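Local coordinates for probable transcriptional repressor protein (Mycobacterium tuberculosis, PDB 4FX0), which probably acts as a redox-dependent transcriptional repressor of the MarR family that binds DNA through a winged helix-turn-helix domain, at residues S37-I42 with I95-K100. Numbering follows the deposited sequence.
Sequences STLAVI and IELTAK
Ile95 meets Ile42 branch to end: its CG2 methyl lies 3.4 Å from Ile42 CD1, the tip of a side chain that crosses it at about a right angle. Ile42 can serve two partners because its branches diverge. CG1 stands anti to the carbonyl carbon (chi1 -63°) and carries CD1 to Ile95, whereas CG2, anti to the backbone N, turns to the next inward residue of the strand. The side chain of Glu96 sets out away from the helix, and its carboxylate forms a salt bridge with Arg83 of strand 82-86. Leu97 again faces the helix, against two residues about one turn apart: Leu97 CG is 3.8 Å from Ile42 CG2, and Leu97 CD2 is 3.5 Å from Leu39 CD2. Val82 of the neighbouring strand touches both Leu39 and Ile42, widening this buried, wholly apolar seam. Beyond it, Thr98 leaves the strand and N-caps helix 99-119, its OG1 bonded to Gly101 N. The axes of 37-42 and 95-97 cross at 93° and come within 9.0 Å; strand alternation turns Ile95 and Leu97 to the helix. Such packing of a helix against the wing hairpin, here strands 82-86 and 93-97, is characteristic of the winged helix-turn-helix domain of MarR regulators.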
loop_
_atom_site.group_PDB
_atom_site.type_symbol
_atom_site.label_atom_id
_atom_site.label_comp_id
_atom_site.label_asym_id
_atom_site.label_seq_id
_atom_site.Cartn_x
_atom_site.Cartn_y
_atom_site.Cartn_z
ATOM N N SER B 37 4.547 8.142 9.452
ATOM C CA SER B 37 4.112 8.957 8.323
ATOM C C SER B 37 3.220 10.109 8.772
ATOM O O SER B 37 3.507 11.272 8.489
ATOM C CB SER B 37 3.376 8.100 7.291
ATOM O OG SER B 37 4.212 7.071 6.792
ATOM N N THR B 38 2.136 9.783 9.472
ATOM C CA THR B 38 1.188 10.799 9.913
ATOM C C THR B 38 1.886 11.853 10.765
ATOM O O THR B 38 1.649 13.049 10.598
ATOM C CB THR B 38 0.008 10.192 10.700
ATOM O OG1 THR B 38 0.472 9.682 11.955
ATOM C CG2 THR B 38 -0.645 9.069 9.907
ATOM N N LEU B 39 2.749 11.407 11.673
ATOM C CA LEU B 39 3.520 12.330 12.497
ATOM C C LEU B 39 4.293 13.294 11.613
ATOM O O LEU B 39 4.137 14.510 11.718
ATOM C CB LEU B 39 4.496 11.575 13.400
ATOM C CG LEU B 39 3.902 10.827 14.591
ATOM C CD1 LEU B 39 5.012 10.234 15.440
ATOM C CD2 LEU B 39 3.032 11.757 15.418
ATOM N N ALA B 40 5.128 12.734 10.744
ATOM C CA ALA B 40 5.924 13.527 9.819
ATOM C C ALA B 40 5.053 14.562 9.117
ATOM O O ALA B 40 5.407 15.739 9.050
ATOM C CB ALA B 40 6.602 12.625 8.801
ATOM N N VAL B 41 3.911 14.115 8.604
ATOM C CA VAL B 41 2.965 15.000 7.934
ATOM C C VAL B 41 2.561 16.157 8.837
ATOM O O VAL B 41 2.561 17.315 8.418
ATOM C CB VAL B 41 1.691 14.245 7.507
ATOM C CG1 VAL B 41 0.604 15.224 7.092
ATOM C CG2 VAL B 41 2.000 13.264 6.385
ATOM N N ILE B 42 2.212 15.831 10.078
ATOM C CA ILE B 42 1.785 16.833 11.048
ATOM C C ILE B 42 2.915 17.804 11.380
ATOM O O ILE B 42 2.713 19.018 11.407
ATOM C CB ILE B 42 1.271 16.178 12.344
ATOM C CG1 ILE B 42 0.037 15.321 12.047
ATOM C CG2 ILE B 42 0.946 17.237 13.383
ATOM C CD1 ILE B 42 -0.487 14.566 13.247
ATOM N N ILE B 95 -5.428 18.794 15.059
ATOM C CA ILE B 95 -4.415 17.840 15.494
ATOM C C ILE B 95 -3.091 18.544 15.795
ATOM O O ILE B 95 -2.624 19.371 15.010
ATOM C CB ILE B 95 -4.183 16.732 14.443
ATOM C CG1 ILE B 95 -5.509 16.080 14.043
ATOM C CG2 ILE B 95 -3.218 15.686 14.972
ATOM C CD1 ILE B 95 -6.014 16.501 12.679
ATOM N N GLU B 96 -2.495 18.211 16.938
ATOM C CA GLU B 96 -1.237 18.822 17.356
ATOM C C GLU B 96 -0.206 17.783 17.779
ATOM O O GLU B 96 -0.556 16.712 18.276
ATOM C CB GLU B 96 -1.473 19.803 18.507
ATOM C CG GLU B 96 -2.123 21.108 18.090
ATOM C CD GLU B 96 -2.376 22.036 19.262
ATOM O OE1 GLU B 96 -2.682 21.531 20.363
ATOM O OE2 GLU B 96 -2.266 23.267 19.083
ATOM N N LEU B 97 1.067 18.109 17.579
ATOM C CA LEU B 97 2.151 17.261 18.054
ATOM C C LEU B 97 2.444 17.540 19.519
ATOM O O LEU B 97 2.601 18.693 19.924
ATOM C CB LEU B 97 3.423 17.484 17.234
ATOM C CG LEU B 97 3.611 16.651 15.968
ATOM C CD1 LEU B 97 5.024 16.836 15.440
ATOM C CD2 LEU B 97 3.337 15.184 16.250
ATOM N N THR B 98 2.510 16.480 20.313
ATOM C CA THR B 98 2.939 16.600 21.695
ATOM C C THR B 98 4.455 16.482 21.746
ATOM O O THR B 98 5.072 15.929 20.832
ATOM C CB THR B 98 2.319 15.509 22.578
ATOM O OG1 THR B 98 2.741 14.221 22.113
ATOM C CG2 THR B 98 0.802 15.590 22.532
ATOM N N ALA B 99 5.050 17.010 22.809
ATOM C CA ALA B 99 6.493 16.934 23.000
ATOM C C ALA B 99 6.979 15.498 22.834
ATOM O O ALA B 99 8.036 15.252 22.254
ATOM C CB ALA B 99 6.875 17.470 24.371
ATOM N N LYS B 100 6.194 14.555 23.346
ATOM C CA LYS B 100 6.516 13.139 23.229
ATOM C C LYS B 100 6.481 12.698 21.770
ATOM O O LYS B 100 7.330 11.927 21.323
ATOM C CB LYS B 100 5.542 12.300 24.057
ATOM C CG LYS B 100 5.756 10.802 23.939
ATOM C CD LYS B 100 4.855 10.038 24.897
ATOM C CE LYS B 100 5.072 8.541 24.776
ATOM N NZ LYS B 100 4.298 7.782 25.794
#